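Local coordinates for protein gene product PA4716 (Pseudomonas aeruginosa, PDB 1U0K) that is of unknown function but belongs to the PhzF family and is probably an isomerase related to the diaminopimelate epimerases, at residues A75-A84 against G117-G125. Sequence-based numbering, arbitrary orientation.
Sequences AGHPLLGAAA and GFYAEMDQG
In this PhzF-family fold a helix is wrapped by curled beta strands, and here the first turns of helix 78-90, with the loop leading into it, pack on strand 117-125. The axes of the two short segments come within 7.6 Å, with N-to-C directions 130° apart, so the helix lies slantwise over residues of the strand that face it: Phe118, Ala120 and Met122. Met122, a selenomethionine, fills the end nearest the loop. Its CG sits between the backbone N and the carbonyl carbon (chi1 68°) and the chain bends at chi3, bringing the methyl CE 3.6 Å from Ala75 CB and equally close to Leu79 CD1, while SE rests 3.5 Å from Gly76 O. The side chains of Leu79 and Met122 cross at about a right angle. Beside them Leu80 reaches across to the strand backbone, its CD2 3.6 Å from Ala120 O and also touching Met122 CB. Leu80 and Ala120 have the nearest alpha carbons, consistent with the one-carbon side chain of Ala120, whose CB meets Leu80 O at 3.5 Å. At the far end Ala84 CB lies 3.8 Å from Phe118 CB, and Ala84 O stands over the centre of the Phe118 ring, 3.7 Å above its plane. Glu121 points away from the helix, its OE1 salt-bridged to Arg110, and Gln124 hydrogen-bonds through its amide to Thr162 and Gly222. His77 and Pro78 touch Glu48, the predicted active-site residue. The contact is mainly apolar, its three carbonyl oxygens meeting carbon, selenium and an aromatic face, which suggests that shape fit matters more than polar bonds here.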
ATOM      1  N   ALA A  75      15.995 -13.542   5.109  1.00 22.54           N
ATOM      2  CA  ALA A  75      14.992 -14.375   5.763  1.00 22.28           C
ATOM      3  C   ALA A  75      13.894 -13.514   6.394  1.00 21.80           C
ATOM      4  O   ALA A  75      14.203 -12.584   7.138  1.00 22.42           O
ATOM      5  CB  ALA A  75      15.656 -15.261   6.824  1.00 22.31           C
ATOM      6  N   GLY A  76      12.631 -13.805   6.065  1.00 20.73           N
ATOM      7  CA  GLY A  76      11.479 -13.060   6.589  1.00 20.52           C
ATOM      8  C   GLY A  76      10.178 -13.850   6.482  1.00 20.47           C
ATOM      9  O   GLY A  76      10.177 -14.938   5.900  1.00 20.67           O
ATOM     10  N   HIS A  77       9.072 -13.295   6.997  1.00 19.28           N
ATOM     11  CA  HIS A  77       7.745 -13.939   6.941  1.00 18.19           C
ATOM     12  C   HIS A  77       7.102 -14.176   5.533  1.00 15.42           C
ATOM     13  O   HIS A  77       6.178 -14.981   5.422  1.00 16.16           O
ATOM     14  CB  HIS A  77       6.741 -13.190   7.815  1.00 19.15           C
ATOM     15  CG  HIS A  77       6.347 -11.877   7.239  1.00 19.99           C
ATOM     16  ND1 HIS A  77       7.172 -10.774   7.286  1.00 22.80           N
ATOM     17  CD2 HIS A  77       5.263 -11.510   6.521  1.00 19.62           C
ATOM     18  CE1 HIS A  77       6.599  -9.777   6.640  1.00 21.01           C
ATOM     19  NE2 HIS A  77       5.443 -10.198   6.163  1.00 22.00           N
ATOM     20  N   PRO A  78       7.528 -13.497   4.470  1.00 12.73           N
ATOM     21  CA  PRO A  78       7.138 -13.958   3.129  1.00 11.33           C
ATOM     22  C   PRO A  78       7.502 -15.423   2.896  1.00 11.14           C
ATOM     23  O   PRO A  78       6.812 -16.101   2.146  1.00  9.90           O
ATOM     24  CB  PRO A  78       7.919 -13.034   2.201  1.00 11.12           C
ATOM     25  CG  PRO A  78       8.012 -11.780   2.979  1.00 11.06           C
ATOM     26  CD  PRO A  78       8.323 -12.255   4.382  1.00 12.08           C
ATOM     27  N   LEU A  79       8.557 -15.914   3.540  1.00 10.54           N
ATOM     28  CA  LEU A  79       8.944 -17.316   3.397  1.00 10.64           C
ATOM     29  C   LEU A  79       7.915 -18.257   4.037  1.00 10.54           C
ATOM     30  O   LEU A  79       7.638 -19.311   3.476  1.00 10.77           O
ATOM     31  CB  LEU A  79      10.352 -17.583   3.957  1.00 11.40           C
ATOM     32  CG  LEU A  79      11.535 -16.811   3.359  1.00 12.75           C
ATOM     33  CD1 LEU A  79      12.842 -17.263   4.024  1.00 12.69           C
ATOM     34  CD2 LEU A  79      11.687 -16.953   1.870  1.00 14.68           C
ATOM     35  N   LEU A  80       7.334 -17.865   5.168  1.00 10.41           N
ATOM     36  CA  LEU A  80       6.264 -18.632   5.799  1.00 10.55           C
ATOM     37  C   LEU A  80       5.059 -18.757   4.879  1.00 10.10           C
ATOM     38  O   LEU A  80       4.485 -19.839   4.742  1.00  9.56           O
ATOM     39  CB  LEU A  80       5.819 -17.977   7.099  1.00 10.94           C
ATOM     40  CG  LEU A  80       6.879 -17.912   8.190  1.00 11.99           C
ATOM     41  CD1 LEU A  80       6.259 -17.272   9.426  1.00 13.10           C
ATOM     42  CD2 LEU A  80       7.474 -19.286   8.494  1.00 13.07           C
ATOM     43  N   GLY A  81       4.679 -17.641   4.260  1.00  9.75           N
ATOM     44  CA  GLY A  81       3.566 -17.629   3.311  1.00  9.64           C
ATOM     45  C   GLY A  81       3.842 -18.504   2.106  1.00  9.42           C
ATOM     46  O   GLY A  81       2.980 -19.273   1.683  1.00  9.08           O
ATOM     47  N   ALA A  82       5.046 -18.407   1.554  1.00  9.35           N
ATOM     48  CA  ALA A  82       5.437 -19.273   0.455  1.00  9.22           C
ATOM     49  C   ALA A  82       5.332 -20.760   0.823  1.00  9.44           C
ATOM     50  O   ALA A  82       4.807 -21.562   0.052  1.00  9.25           O
ATOM     51  CB  ALA A  82       6.837 -18.932  -0.021  1.00 10.06           C
ATOM     52  N   ALA A  83       5.807 -21.134   2.007  1.00  9.42           N
ATOM     53  CA  ALA A  83       5.740 -22.522   2.473  1.00  9.64           C
ATOM     54  C   ALA A  83       4.298 -23.023   2.515  1.00 10.00           C
ATOM     55  O   ALA A  83       4.007 -24.135   2.084  1.00  9.99           O
ATOM     56  CB  ALA A  83       6.417 -22.671   3.838  1.00 10.11           C
ATOM     57  N   ALA A  84       3.402 -22.201   3.037  1.00  9.74           N
ATOM     58  CA  ALA A  84       1.999 -22.562   3.137  1.00  9.95           C
ATOM     59  C   ALA A  84       1.381 -22.770   1.755  1.00  9.99           C
ATOM     60  O   ALA A  84       0.635 -23.730   1.536  1.00 10.38           O
ATOM     61  CB  ALA A  84       1.237 -21.499   3.901  1.00 10.07           C
ATOM     62  N   GLY A 117      -6.379 -23.181   7.342  1.00 20.63           N
ATOM     63  CA  GLY A 117      -5.144 -22.865   6.651  1.00 18.71           C
ATOM     64  C   GLY A 117      -3.982 -23.752   7.034  1.00 16.86           C
ATOM     65  O   GLY A 117      -4.077 -24.983   6.977  1.00 16.79           O
ATOM     66  N   PHE A 118      -2.878 -23.110   7.393  1.00 14.94           N
ATOM     67  CA  PHE A 118      -1.603 -23.772   7.625  1.00 14.31           C
ATOM     68  C   PHE A 118      -0.886 -23.162   8.818  1.00 14.15           C
ATOM     69  O   PHE A 118      -1.205 -22.064   9.261  1.00 13.68           O
ATOM     70  CB  PHE A 118      -0.699 -23.648   6.380  1.00 13.98           C
ATOM     71  CG  PHE A 118      -1.294 -24.266   5.147  1.00 12.72           C
ATOM     72  CD1 PHE A 118      -2.176 -23.548   4.349  1.00 13.33           C
ATOM     73  CD2 PHE A 118      -1.014 -25.582   4.809  1.00 13.93           C
ATOM     74  CE1 PHE A 118      -2.768 -24.140   3.238  1.00 13.56           C
ATOM     75  CE2 PHE A 118      -1.588 -26.170   3.699  1.00 14.69           C
ATOM     76  CZ  PHE A 118      -2.466 -25.445   2.908  1.00 14.56           C
ATOM     77  N   TYR A 119       0.059 -23.917   9.356  1.00 14.47           N
ATOM     78  CA  TYR A 119       1.063 -23.393  10.265  1.00 14.80           C
ATOM     79  C   TYR A 119       2.402 -23.635   9.600  1.00 14.92           C
ATOM     80  O   TYR A 119       2.696 -24.751   9.185  1.00 14.86           O
ATOM     81  CB  TYR A 119       1.028 -24.097  11.630  1.00 15.22           C
ATOM     82  CG  TYR A 119       1.923 -23.420  12.634  1.00 16.55           C
ATOM     83  CD1 TYR A 119       1.471 -22.343  13.373  1.00 17.78           C
ATOM     84  CD2 TYR A 119       3.232 -23.841  12.817  1.00 17.85           C
ATOM     85  CE1 TYR A 119       2.298 -21.706  14.284  1.00 18.24           C
ATOM     86  CE2 TYR A 119       4.072 -23.207  13.716  1.00 18.54           C
ATOM     87  CZ  TYR A 119       3.599 -22.140  14.444  1.00 19.94           C
ATOM     88  OH  TYR A 119       4.441 -21.524  15.336  1.00 20.95           O
ATOM     89  N   ALA A 120       3.215 -22.591   9.508  1.00 14.24           N
ATOM     90  CA  ALA A 120       4.522 -22.676   8.893  1.00 14.80           C
ATOM     91  C   ALA A 120       5.599 -22.163   9.840  1.00 15.46           C
ATOM     92  O   ALA A 120       5.367 -21.246  10.626  1.00 14.63           O
ATOM     93  CB  ALA A 120       4.540 -21.892   7.596  1.00 14.69           C
ATOM     94  N   GLU A 121       6.782 -22.758   9.744  1.00 16.19           N
ATOM     95  CA  GLU A 121       7.914 -22.388  10.579  1.00 17.22           C
ATOM     96  C   GLU A 121       9.198 -22.404   9.775  1.00 17.41           C
ATOM     97  O   GLU A 121       9.360 -23.202   8.859  1.00 16.64           O
ATOM     98  CB  GLU A 121       8.013 -23.387  11.724  1.00 18.12           C
ATOM     99  CG  GLU A 121       9.098 -23.129  12.741  1.00 21.12           C
ATOM    100  CD  GLU A 121       9.126 -24.247  13.761  1.00 25.54           C
ATOM    101  OE1 GLU A 121       8.217 -24.291  14.615  1.00 28.96           O
ATOM    102  OE2 GLU A 121      10.031 -25.105  13.685  1.00 29.91           O
HETATM  103  N   MSE A 122      10.120 -21.519  10.131  1.00 17.76           N
HETATM  104  CA  MSE A 122      11.398 -21.427   9.456  1.00 18.74           C
HETATM  105  C   MSE A 122      12.538 -21.421  10.466  1.00 19.17           C
HETATM  106  O   MSE A 122      12.359 -20.978  11.598  1.00 18.97           O
HETATM  107  CB  MSE A 122      11.455 -20.162   8.612  1.00 19.54           C
HETATM  108  CG  MSE A 122      11.482 -18.873   9.414  1.00 20.71           C
HETATM  109 SE   MSE A 122      11.097 -17.339   8.293  1.00 28.80          SE
HETATM  110  CE  MSE A 122      12.689 -17.124   7.581  1.00 24.91           C
ATOM    111  N   ASP A 123      13.693 -21.923  10.033  1.00 19.59           N
ATOM    112  CA  ASP A 123      14.938 -21.860  10.792  1.00 20.47           C
ATOM    113  C   ASP A 123      15.795 -20.730  10.235  1.00 20.48           C
ATOM    114  O   ASP A 123      16.312 -20.809   9.122  1.00 20.49           O
ATOM    115  CB  ASP A 123      15.676 -23.201  10.692  1.00 20.71           C
ATOM    116  CG  ASP A 123      16.923 -23.265  11.572  1.00 23.34           C
ATOM    117  OD1 ASP A 123      17.127 -22.374  12.431  1.00 26.35           O
ATOM    118  OD2 ASP A 123      17.759 -24.188  11.472  1.00 25.60           O
ATOM    119  N   GLN A 124      15.915 -19.654  11.011  1.00 21.48           N
ATOM    120  CA  GLN A 124      16.681 -18.485  10.598  1.00 22.04           C
ATOM    121  C   GLN A 124      18.177 -18.574  10.916  1.00 23.02           C
ATOM    122  O   GLN A 124      18.939 -17.673  10.573  1.00 23.29           O
ATOM    123  CB  GLN A 124      16.094 -17.228  11.238  1.00 21.95           C
ATOM    124  CG  GLN A 124      14.637 -16.985  10.844  1.00 22.09           C
ATOM    125  CD  GLN A 124      14.181 -15.563  11.101  1.00 23.76           C
ATOM    126  OE1 GLN A 124      14.845 -14.804  11.803  1.00 22.51           O
ATOM    127  NE2 GLN A 124      13.048 -15.200  10.535  1.00 20.78           N
ATOM    128  N   GLY A 125      18.595 -19.660  11.557  1.00 24.08           N
ATOM    129  CA  GLY A 125      19.983 -19.820  11.957  1.00 24.55           C
ATOM    130  C   GLY A 125      20.271 -18.991  13.189  1.00 25.25           C
ATOM    131  O   GLY A 125      19.359 -18.466  13.824  1.00 25.24           O
TER